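Local coordinates for protein extracellular invertase (Aspergillus kawachii, PDB 5XHA) that probably hydrolyses sucrose at its fructosyl unit to release fructose and glucose, as an extracellular invertase of glycoside hydrolase family 32, at residues 41-46 and 97-102; 58-63 and 82-87; 114-119 and 170-175. All coordinates share one frame; numbering follows the deposited sequence.

In the fold
Contacts 1 and 3 are seams between propeller blades, while contact 2 ties a turn of one blade to the loop leading to the next. Contacts 1 and 3 are buried and both use the sheet of strands 96-103 and 112-118: its innermost strand meets strand 37-47 in contact 1, and its second strand meets strand 166-176 in contact 3. Both carry acids that touch one fructose. Ser101 ties them together, its OG bonding Pro172 O and Val174 N. Contact 2 lies nearer the surface. There a side-chain amide, helped by a water, takes the place of the backbone bond and the apolar packing, although Leu59 still touches the sugar.

Contact 1 (41-46 and 97-102); sequences DPCLHY and VFDGSV. With FRU (beta-D-fructofuranose), chain B.
Leu44 and Gly100 join two nearly parallel strands, 41-46 and 97-102, in a buried seam beside the bound fructose of chain B. Their N-to-C directions differ by 21°, and one direct backbone hydrogen bond spans them, from Leu44 N to Gly100 O at 2.9 Å. Further along the gap widens and a water takes over, donating to His45 O and accepting from Val102 N at 3.0 Å. Val102 closes this end by dividing its two methyls: CG1 lies 3.6 Å from Tyr46 CG, meeting the ring obliquely, while CG2 reaches Leu44 CG at 3.9 Å. With CG1 anti to the backbone N (chi1 172°), each branch faces a different neighbour. Strands 37-47 and 96-103 are the innermost strands of successive blades in the five-bladed propeller of family 32, whose substrate pocket lies at the central axis. Asp41-Pro42 probably corresponds to the Asp-Pro of the family's N-terminal motif. At the sugar end the side chains of Asp41 and Asp99 cross at about a right angle, with 2.6 Å between Asp41 OD2 and Asp99 OD2. Fructose O1 donates to Asp41 OD1 at 2.8 Å, and Asp99 gives its backbone N to fructose O4 at 3.2 Å along a nearly straight bond (172°). Phe98 lays one ring face, toward its rim, against fructose C6.

Contact 2 (58-63 and 82-87); sequences FLHDGS and GNQVIV. With FRU (beta-D-fructofuranose), chain B.
Gln84 grips His60 through its amide: NE2 donates to His60 O over 2.9 Å, with an N-H...O angle of 140°. The acceptor lies close to the amide plane of Gln84, yet the donor stands well above the carbonyl plane of His60, 54° out of it. From the opposite face of that plane Ser63 N makes the turn's own bond to the same oxygen, at 3.0 Å, and His60 O is thus held from both sides. The glutamine reaches it because its chain is turned about the CB-CG bond (chi2 87°), which brings the amide back over the turn and sets Gln84 CG only 3.3 Å from Ser63 O. Val87 CG1 meets this same carbonyl oxygen from further along the loop. At the other flank His60 turns its CD2 to Gly82 O, 3.5 Å away.

A second layer sets these groups in place. The turn from His60 to Ser63 is of type I', the tight two-residue form common in beta hairpins, and it connects strands 54-60 and 65-70. Ser63 OG bonds back to Asp61 O inside it. A water accepts from Gln84 NE2 at 2.9 Å and donates to Asp61 OD2 at 2.6 Å, joining amide and acid across the contact. His60 ND1 is fixed by Gln38 O and Asp61 OD1 by Gln38 N, while Ser66 OG holds Gly82 O. On the inner side of the strand Leu59 CD1 packs against O6 of the chain B fructose.

Both hydrogens of the Gln84 amide have acceptors, a carbonyl and a water, which probably fixes its rotation; the one direct hydrogen bond between the turn and the loop segment thus comes from a neutral side chain.

Contact 3 (114-119 and 170-175); sequences LYTSVS and RDPYVF. With FRU (beta-D-fructofuranose), chain B; FRU (beta-D-fructofuranose), chain C.
Thr116 OG1 is gripped by two groups. It accepts from Asp171 N across the contact, at 3.0 Å and 152°, and is also hydrogen-bonded to Gln136 OE1. The hydroxyl lies anti to the carbonyl carbon (chi1 -62°), and this aims it at the opposing strand, where Pro172 CD also packs on it. The other branch, CG2, rests on Arg170 CB at 3.8 Å. Thr116 thus touches all three residues of the Arg-Asp-Pro signature of family 32, bonding the backbone N of the middle one.

That signature provides a two-pronged hold on the fructose of chain B. The carboxylate of Asp171 takes a neighbouring pair of hydroxyls, fructose O4 donating to OD1 at 2.5 Å and fructose O3 to OD2 at 2.6 Å; Thr249 N adds a further bond to OD2. Arg170, extended from CG to NE, brings NE to fructose O3 at 2.9 Å, with that oxygen at the edge of the guanidinium and in its plane. One guanidinium face is turned to the second fructose, chain C. Salt bridges from NH2 to Glu248 and from NH1 to Glu134 would hold the group's rotation and probably balance its charge.

Away from the pocket the contact becomes apolar. Leu114 CG meets Pro172 CB at 3.9 Å, and Leu114 CD2 reaches Val174 CG1 at 4.0 Å, the side chains crossing at a slant.

The two strands run antiparallel, at 167°, but belong to different blades: 112-118 is second in its sheet, between 96-103 and 134-140, whereas 166-176 is the edge strand of the next, beside 191-199, whose Thr193 packs on Leu114, Pro172 and Val174.

Contact 1 (41-46 and 97-102)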
loop_
_atom_site.group_PDB
_atom_site.type_symbol
_atom_site.label_atom_id
_atom_site.label_comp_id
_atom_site.label_asym_id
_atom_site.label_seq_id
_atom_site.Cartn_x
_atom_site.Cartn_y
_atom_site.Cartn_z
ATOM N N ASP A 41 -17.436 6.658 16.091
ATOM C CA ASP A 41 -18.274 6.745 14.890
ATOM C C ASP A 41 -19.093 5.482 14.685
ATOM O O ASP A 41 -18.535 4.373 14.706
ATOM C CB ASP A 41 -17.407 6.815 13.615
ATOM C CG ASP A 41 -16.703 8.113 13.436
ATOM O OD1 ASP A 41 -16.537 8.892 14.417
ATOM O OD2 ASP A 41 -16.282 8.328 12.276
ATOM N N PRO A 42 -20.375 5.628 14.370
ATOM C CA PRO A 42 -21.054 4.465 13.847
ATOM C C PRO A 42 -20.536 4.175 12.429
ATOM O O PRO A 42 -19.961 5.049 11.784
ATOM C CB PRO A 42 -22.532 4.885 13.852
ATOM C CG PRO A 42 -22.492 6.360 13.703
ATOM C CD PRO A 42 -21.238 6.818 14.379
ATOM N N CYS A 43 -20.697 2.937 11.986
ATOM C CA CYS A 43 -20.330 2.517 10.646
ATOM C C CYS A 43 -20.750 1.045 10.499
ATOM O O CYS A 43 -21.407 0.493 11.393
ATOM C CB CYS A 43 -18.820 2.697 10.423
ATOM S SG CYS A 43 -17.785 1.715 11.539
ATOM N N LEU A 44 -20.440 0.439 9.352
ATOM C CA LEU A 44 -20.577 -1.019 9.145
ATOM C C LEU A 44 -22.030 -1.559 9.067
ATOM O O LEU A 44 -22.223 -2.758 8.847
ATOM C CB LEU A 44 -19.753 -1.787 10.210
ATOM C CG LEU A 44 -19.765 -3.326 10.279
ATOM C CD1 LEU A 44 -18.416 -3.898 10.697
ATOM C CD2 LEU A 44 -20.836 -3.831 11.236
ATOM N N HIS A 45 -23.039 -0.691 9.194
ATOM C CA HIS A 45 -24.426 -1.142 9.244
ATOM C C HIS A 45 -24.779 -1.947 7.983
ATOM O O HIS A 45 -24.415 -1.541 6.872
ATOM C CB HIS A 45 -25.437 0.017 9.272
ATOM C CG HIS A 45 -25.139 1.128 10.230
ATOM N ND1 HIS A 45 -24.719 0.919 11.522
ATOM C CD2 HIS A 45 -25.303 2.468 10.103
ATOM C CE1 HIS A 45 -24.576 2.082 12.135
ATOM N NE2 HIS A 45 -24.935 3.038 11.297
ATOM N N TYR A 46 -25.537 -3.035 8.126
ATOM C CA TYR A 46 -26.111 -3.687 6.944
ATOM C C TYR A 46 -27.315 -4.547 7.274
ATOM O O TYR A 46 -27.444 -5.055 8.389
ATOM C CB TYR A 46 -25.068 -4.557 6.211
ATOM C CG TYR A 46 -24.605 -5.785 6.986
ATOM C CD1 TYR A 46 -23.694 -5.672 8.036
ATOM C CD2 TYR A 46 -25.092 -7.059 6.679
ATOM C CE1 TYR A 46 -23.276 -6.791 8.747
ATOM C CE2 TYR A 46 -24.675 -8.179 7.383
ATOM C CZ TYR A 46 -23.761 -8.038 8.418
ATOM O OH TYR A 46 -23.316 -9.152 9.127
ATOM N N VAL A 97 -7.961 0.688 12.929
ATOM C CA VAL A 97 -9.088 0.419 12.067
ATOM C C VAL A 97 -10.034 1.601 12.174
ATOM O O VAL A 97 -10.586 1.864 13.244
ATOM C CB VAL A 97 -9.844 -0.841 12.506
ATOM C CG1 VAL A 97 -11.153 -0.985 11.748
ATOM C CG2 VAL A 97 -8.972 -2.066 12.309
ATOM N N PHE A 98 -10.224 2.301 11.062
ATOM C CA PHE A 98 -11.177 3.393 10.997
ATOM C C PHE A 98 -12.479 2.889 10.309
ATOM O O PHE A 98 -12.617 1.697 10.025
ATOM C CB PHE A 98 -10.557 4.585 10.249
ATOM C CG PHE A 98 -9.497 5.369 11.012
ATOM C CD1 PHE A 98 -9.162 5.106 12.337
ATOM C CD2 PHE A 98 -8.859 6.430 10.383
ATOM C CE1 PHE A 98 -8.194 5.863 13.001
ATOM C CE2 PHE A 98 -7.893 7.180 11.040
ATOM C CZ PHE A 98 -7.570 6.905 12.364
ATOM N N ASP A 99 -13.423 3.793 10.053
ATOM C CA ASP A 99 -14.742 3.440 9.542
ATOM C C ASP A 99 -14.690 2.605 8.261
ATOM O O ASP A 99 -13.799 2.759 7.430
ATOM C CB ASP A 99 -15.581 4.685 9.237
ATOM C CG ASP A 99 -15.828 5.558 10.451
ATOM O OD1 ASP A 99 -15.602 5.084 11.580
ATOM O OD2 ASP A 99 -16.254 6.722 10.267
ATOM N N GLY A 100 -15.688 1.754 8.107
ATOM C CA GLY A 100 -15.890 1.027 6.875
ATOM C C GLY A 100 -17.376 0.823 6.678
ATOM O O GLY A 100 -18.154 1.029 7.615
ATOM N N SER A 101 -17.752 0.412 5.467
ATOM C CA SER A 101 -19.122 0.100 5.132
ATOM C C SER A 101 -19.204 -1.284 4.482
ATOM O O SER A 101 -18.198 -1.848 4.048
ATOM C CB SER A 101 -19.700 1.185 4.220
ATOM O OG SER A 101 -18.936 1.325 3.033
ATOM N N VAL A 102 -20.418 -1.819 4.421
ATOM C CA VAL A 102 -20.639 -3.217 4.067
ATOM C C VAL A 102 -21.497 -3.379 2.809
ATOM O O VAL A 102 -22.591 -2.803 2.699
ATOM C CB VAL A 102 -21.279 -3.981 5.258
ATOM C CG1 VAL A 102 -21.703 -5.398 4.860
ATOM C CG2 VAL A 102 -20.312 -4.012 6.440
HETATM C C1 FRU B . -14.725 10.997 12.635
HETATM C C2 FRU B . -13.502 10.058 12.416
HETATM C C3 FRU B . -13.641 9.276 11.097
HETATM C C4 FRU B . -12.737 8.071 11.364
HETATM C C5 FRU B . -12.940 7.806 12.850
HETATM C C6 FRU B . -11.657 7.410 13.581
HETATM O O1 FRU B . -15.008 11.225 14.031
HETATM O O3 FRU B . -13.301 10.040 9.934
HETATM O O4 FRU B . -13.076 6.912 10.603
HETATM O O5 FRU B . -13.479 9.015 13.415
HETATM O O6 FRU B . -11.856 7.412 15.009
HETATM O O HOH W 1 -22.523 -0.118 5.749
#

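Contact 2 (58-63 and 82-87)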
loop_
_atom_site.group_PDB
_atom_site.type_symbol
_atom_site.label_atom_id
_atom_site.label_comp_id
_atom_site.label_asym_id
_atom_site.label_seq_id
_atom_site.Cartn_x
_atom_site.Cartn_y
_atom_site.Cartn_z
ATOM N N PHE A 58 -20.220 0.268 15.212
ATOM C CA PHE A 58 -19.616 1.491 15.717
ATOM C C PHE A 58 -18.179 1.210 16.147
ATOM O O PHE A 58 -17.862 0.110 16.596
ATOM C CB PHE A 58 -20.435 2.057 16.893
ATOM C CG PHE A 58 -20.942 1.001 17.826
ATOM C CD1 PHE A 58 -20.137 0.519 18.843
ATOM C CD2 PHE A 58 -22.200 0.459 17.656
ATOM C CE1 PHE A 58 -20.583 -0.489 19.677
ATOM C CE2 PHE A 58 -22.661 -0.542 18.494
ATOM C CZ PHE A 58 -21.846 -1.014 19.504
ATOM N N LEU A 59 -17.319 2.210 16.020
ATOM C CA LEU A 59 -15.989 2.144 16.607
ATOM C C LEU A 59 -16.140 2.009 18.134
ATOM O O LEU A 59 -17.037 2.608 18.729
ATOM C CB LEU A 59 -15.155 3.389 16.250
ATOM C CG LEU A 59 -14.839 3.658 14.771
ATOM C CD1 LEU A 59 -13.778 4.732 14.626
ATOM C CD2 LEU A 59 -14.375 2.408 14.071
ATOM N N HIS A 60 -15.267 1.217 18.751
ATOM C CA HIS A 60 -15.361 0.899 20.181
ATOM C C HIS A 60 -13.963 0.887 20.819
ATOM O O HIS A 60 -13.070 0.159 20.382
ATOM C CB HIS A 60 -16.065 -0.449 20.363
ATOM C CG HIS A 60 -16.298 -0.849 21.790
ATOM N ND1 HIS A 60 -16.637 0.053 22.780
ATOM C CD2 HIS A 60 -16.298 -2.071 22.380
ATOM C CE1 HIS A 60 -16.808 -0.592 23.919
ATOM N NE2 HIS A 60 -16.621 -1.881 23.702
ATOM N N ASP A 61 -13.789 1.735 21.828
ATOM C CA ASP A 61 -12.548 1.832 22.610
ATOM C C ASP A 61 -11.317 2.131 21.772
ATOM O O ASP A 61 -10.214 1.802 22.171
ATOM C CB ASP A 61 -12.345 0.562 23.464
ATOM C CG ASP A 61 -13.374 0.458 24.586
ATOM O OD1 ASP A 61 -13.688 1.492 25.182
ATOM O OD2 ASP A 61 -13.888 -0.634 24.857
ATOM N N GLY A 62 -11.509 2.769 20.620
ATOM C CA GLY A 62 -10.395 3.075 19.720
ATOM C C GLY A 62 -9.647 1.842 19.259
ATOM O O GLY A 62 -8.472 1.936 18.931
ATOM N N SER A 63 -10.314 0.688 19.226
ATOM C CA SER A 63 -9.666 -0.548 18.770
ATOM C C SER A 63 -10.575 -1.381 17.896
ATOM O O SER A 63 -10.830 -2.535 18.186
ATOM C CB SER A 63 -9.195 -1.403 19.957
ATOM O OG SER A 63 -8.716 -0.560 20.986
ATOM N N GLY A 82 -20.421 -7.677 22.751
ATOM C CA GLY A 82 -19.925 -6.304 22.620
ATOM C C GLY A 82 -18.470 -6.182 22.204
ATOM O O GLY A 82 -17.979 -5.077 21.979
ATOM N N ASN A 83 -17.769 -7.305 22.106
ATOM C CA ASN A 83 -16.384 -7.292 21.653
ATOM C C ASN A 83 -16.290 -7.121 20.141
ATOM O O ASN A 83 -17.171 -7.549 19.394
ATOM C CB ASN A 83 -15.659 -8.559 22.082
ATOM C CG ASN A 83 -15.557 -8.674 23.587
ATOM O OD1 ASN A 83 -15.710 -9.752 24.148
ATOM N ND2 ASN A 83 -15.331 -7.568 24.241
ATOM N N GLN A 84 -15.195 -6.503 19.716
ATOM C CA GLN A 84 -15.048 -6.038 18.351
ATOM C C GLN A 84 -15.119 -7.179 17.341
ATOM O O GLN A 84 -14.630 -8.274 17.583
ATOM C CB GLN A 84 -13.739 -5.251 18.200
ATOM C CG GLN A 84 -13.764 -3.877 18.834
ATOM C CD GLN A 84 -13.380 -3.868 20.317
ATOM O OE1 GLN A 84 -13.474 -4.879 20.982
ATOM N NE2 GLN A 84 -12.972 -2.710 20.829
ATOM N N VAL A 85 -15.751 -6.905 16.206
ATOM C CA VAL A 85 -15.847 -7.872 15.117
ATOM C C VAL A 85 -14.637 -7.804 14.194
ATOM O O VAL A 85 -14.456 -8.666 13.326
ATOM C CB VAL A 85 -17.157 -7.677 14.315
ATOM C CG1 VAL A 85 -18.345 -7.683 15.256
ATOM C CG2 VAL A 85 -17.146 -6.390 13.503
ATOM N N ILE A 86 -13.841 -6.753 14.348
ATOM C CA ILE A 86 -12.574 -6.598 13.619
ATOM C C ILE A 86 -11.719 -5.625 14.426
ATOM O O ILE A 86 -12.241 -4.641 14.965
ATOM C CB ILE A 86 -12.780 -6.096 12.156
ATOM C CG1 ILE A 86 -11.444 -6.015 11.423
ATOM C CG2 ILE A 86 -13.472 -4.733 12.121
ATOM C CD1 ILE A 86 -11.559 -5.772 9.936
ATOM N N VAL A 87 -10.425 -5.927 14.533
ATOM C CA VAL A 87 -9.488 -5.139 15.337
ATOM C C VAL A 87 -8.229 -4.863 14.541
ATOM O O VAL A 87 -7.924 -5.604 13.626
ATOM C CB VAL A 87 -9.122 -5.848 16.674
ATOM C CG1 VAL A 87 -10.380 -6.085 17.509
ATOM C CG2 VAL A 87 -8.386 -7.169 16.424
HETATM C C1 FRU B . -14.725 10.997 12.635
HETATM C C2 FRU B . -13.502 10.058 12.416
HETATM C C3 FRU B . -13.641 9.276 11.097
HETATM C C4 FRU B . -12.737 8.071 11.364
HETATM C C5 FRU B . -12.940 7.806 12.850
HETATM C C6 FRU B . -11.657 7.410 13.581
HETATM O O1 FRU B . -15.008 11.225 14.031
HETATM O O3 FRU B . -13.301 10.040 9.934
HETATM O O4 FRU B . -13.076 6.912 10.603
HETATM O O5 FRU B . -13.479 9.015 13.415
HETATM O O6 FRU B . -11.856 7.412 15.009
HETATM O O HOH W 2 -13.019 -2.755 23.692
#

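Contact 3 (114-119 and 170-175)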
loop_
_atom_site.group_PDB
_atom_site.type_symbol
_atom_site.label_atom_id
_atom_site.label_comp_id
_atom_site.label_asym_id
_atom_site.label_seq_id
_atom_site.Cartn_x
_atom_site.Cartn_y
_atom_site.Cartn_z
ATOM N N LEU A 114 -15.627 -2.970 3.412
ATOM C CA LEU A 114 -14.562 -2.140 2.890
ATOM C C LEU A 114 -14.318 -1.033 3.922
ATOM O O LEU A 114 -15.234 -0.281 4.272
ATOM C CB LEU A 114 -14.958 -1.542 1.539
ATOM C CG LEU A 114 -14.019 -0.541 0.875
ATOM C CD1 LEU A 114 -12.678 -1.158 0.567
ATOM C CD2 LEU A 114 -14.649 -0.018 -0.410
ATOM N N TYR A 115 -13.089 -0.954 4.417
ATOM C CA TYR A 115 -12.798 -0.103 5.559
ATOM C C TYR A 115 -11.430 0.521 5.463
ATOM O O TYR A 115 -10.567 0.038 4.738
ATOM C CB TYR A 115 -12.905 -0.921 6.848
ATOM C CG TYR A 115 -11.740 -1.866 7.113
ATOM C CD1 TYR A 115 -11.700 -3.121 6.540
ATOM C CD2 TYR A 115 -10.685 -1.493 7.967
ATOM C CE1 TYR A 115 -10.656 -3.991 6.791
ATOM C CE2 TYR A 115 -9.634 -2.352 8.216
ATOM C CZ TYR A 115 -9.624 -3.595 7.632
ATOM O OH TYR A 115 -8.588 -4.458 7.880
ATOM N N THR A 116 -11.235 1.585 6.232
ATOM C CA THR A 116 -9.943 2.253 6.268
ATOM C C THR A 116 -8.945 1.568 7.214
ATOM O O THR A 116 -9.076 1.616 8.433
ATOM C CB THR A 116 -10.077 3.727 6.644
ATOM O OG1 THR A 116 -10.857 4.402 5.652
ATOM C CG2 THR A 116 -8.709 4.375 6.711
ATOM N N SER A 117 -7.943 0.945 6.610
ATOM C CA SER A 117 -6.844 0.312 7.315
ATOM C C SER A 117 -5.704 1.335 7.511
ATOM O O SER A 117 -5.187 1.863 6.522
ATOM C CB SER A 117 -6.352 -0.884 6.508
ATOM O OG SER A 117 -6.375 -0.629 5.108
ATOM N N VAL A 118 -5.330 1.585 8.777
ATOM C CA VAL A 118 -4.380 2.633 9.178
ATOM C C VAL A 118 -3.012 2.062 9.595
ATOM O O VAL A 118 -2.915 1.156 10.448
ATOM C CB VAL A 118 -4.930 3.474 10.339
ATOM C CG1 VAL A 118 -3.956 4.584 10.738
ATOM C CG2 VAL A 118 -6.301 4.051 9.985
ATOM N N SER A 119 -1.964 2.597 8.972
ATOM C CA SER A 119 -0.593 2.142 9.181
ATOM C C SER A 119 0.341 3.170 9.846
ATOM O O SER A 119 1.440 2.812 10.271
ATOM C CB SER A 119 -0.009 1.735 7.833
ATOM O OG SER A 119 -0.744 0.656 7.283
ATOM N N ARG A 170 -10.350 8.535 3.980
ATOM C CA ARG A 170 -10.956 7.500 4.809
ATOM C C ARG A 170 -12.474 7.430 4.749
ATOM O O ARG A 170 -13.126 8.281 4.131
ATOM C CB ARG A 170 -10.541 7.699 6.267
ATOM C CG ARG A 170 -10.819 9.072 6.839
ATOM C CD ARG A 170 -10.492 9.137 8.342
ATOM N NE ARG A 170 -10.621 10.499 8.866
ATOM C CZ ARG A 170 -9.674 11.438 8.843
ATOM N NH1 ARG A 170 -8.468 11.176 8.354
ATOM N NH2 ARG A 170 -9.939 12.669 9.324
ATOM N N ASP A 171 -13.012 6.412 5.428
ATOM C CA ASP A 171 -14.467 6.233 5.648
ATOM C C ASP A 171 -15.200 5.870 4.366
ATOM O O ASP A 171 -16.221 6.493 4.026
ATOM C CB ASP A 171 -15.114 7.467 6.287
ATOM C CG ASP A 171 -14.354 7.976 7.500
ATOM O OD1 ASP A 171 -13.632 7.173 8.145
ATOM O OD2 ASP A 171 -14.481 9.186 7.790
ATOM N N PRO A 172 -14.707 4.835 3.676
ATOM C CA PRO A 172 -15.305 4.389 2.415
ATOM C C PRO A 172 -16.756 4.004 2.623
ATOM O O PRO A 172 -17.082 3.235 3.550
ATOM C CB PRO A 172 -14.456 3.169 2.027
ATOM C CG PRO A 172 -13.831 2.703 3.316
ATOM C CD PRO A 172 -13.604 3.950 4.109
ATOM N N TYR A 173 -17.620 4.574 1.791
ATOM C CA TYR A 173 -19.064 4.411 1.908
ATOM C C TYR A 173 -19.594 3.815 0.600
ATOM O O TYR A 173 -19.643 4.494 -0.439
ATOM C CB TYR A 173 -19.769 5.745 2.242
ATOM C CG TYR A 173 -21.211 5.536 2.633
ATOM C CD1 TYR A 173 -21.565 5.301 3.955
ATOM C CD2 TYR A 173 -22.208 5.510 1.682
ATOM C CE1 TYR A 173 -22.882 5.076 4.321
ATOM C CE2 TYR A 173 -23.537 5.274 2.030
ATOM C CZ TYR A 173 -23.868 5.062 3.352
ATOM O OH TYR A 173 -25.178 4.813 3.690
ATOM N N VAL A 174 -19.942 2.532 0.655
ATOM C CA VAL A 174 -20.423 1.816 -0.510
ATOM C C VAL A 174 -21.916 2.098 -0.695
ATOM O O VAL A 174 -22.683 2.160 0.277
ATOM C CB VAL A 174 -20.159 0.284 -0.432
ATOM C CG1 VAL A 174 -18.677 -0.011 -0.288
ATOM C CG2 VAL A 174 -20.943 -0.369 0.687
ATOM N N PHE A 175 -22.315 2.295 -1.947
ATOM C CA PHE A 175 -23.718 2.551 -2.280
ATOM C C PHE A 175 -24.011 2.263 -3.751
ATOM O O PHE A 175 -23.114 2.309 -4.586
ATOM C CB PHE A 175 -24.097 4.004 -1.955
ATOM C CG PHE A 175 -23.444 5.033 -2.847
ATOM C CD1 PHE A 175 -22.113 5.400 -2.660
ATOM C CD2 PHE A 175 -24.171 5.664 -3.859
ATOM C CE1 PHE A 175 -21.516 6.353 -3.467
ATOM C CE2 PHE A 175 -23.566 6.610 -4.677
ATOM C CZ PHE A 175 -22.242 6.959 -4.476
HETATM C C1 FRU B . -14.725 10.997 12.635
HETATM C C2 FRU B . -13.502 10.058 12.416
HETATM C C3 FRU B . -13.641 9.276 11.097
HETATM C C4 FRU B . -12.737 8.071 11.364
HETATM C C5 FRU B . -12.940 7.806 12.850
HETATM C C6 FRU B . -11.657 7.410 13.581
HETATM O O1 FRU B . -15.008 11.225 14.031
HETATM O O3 FRU B . -13.301 10.040 9.934
HETATM O O4 FRU B . -13.076 6.912 10.603
HETATM O O5 FRU B . -13.479 9.015 13.415
HETATM O O6 FRU B . -11.856 7.412 15.009
HETATM C C1 FRU C . -12.018 11.759 13.450
HETATM C C2 FRU C . -10.537 12.057 13.774
HETATM C C3 FRU C . -9.931 13.288 13.063
HETATM C C4 FRU C . -8.444 12.959 13.032
HETATM C C5 FRU C . -8.364 11.435 13.220
HETATM C C6 FRU C . -7.587 11.025 14.470
HETATM O O1 FRU C . -12.222 10.758 12.434
HETATM O O2 FRU C . -10.428 12.256 15.194
HETATM O O3 FRU C . -10.143 14.581 13.683
HETATM O O4 FRU C . -7.851 13.420 11.818
HETATM O O5 FRU C . -9.702 10.952 13.382
HETATM O O6 FRU C . -6.521 10.187 14.063
#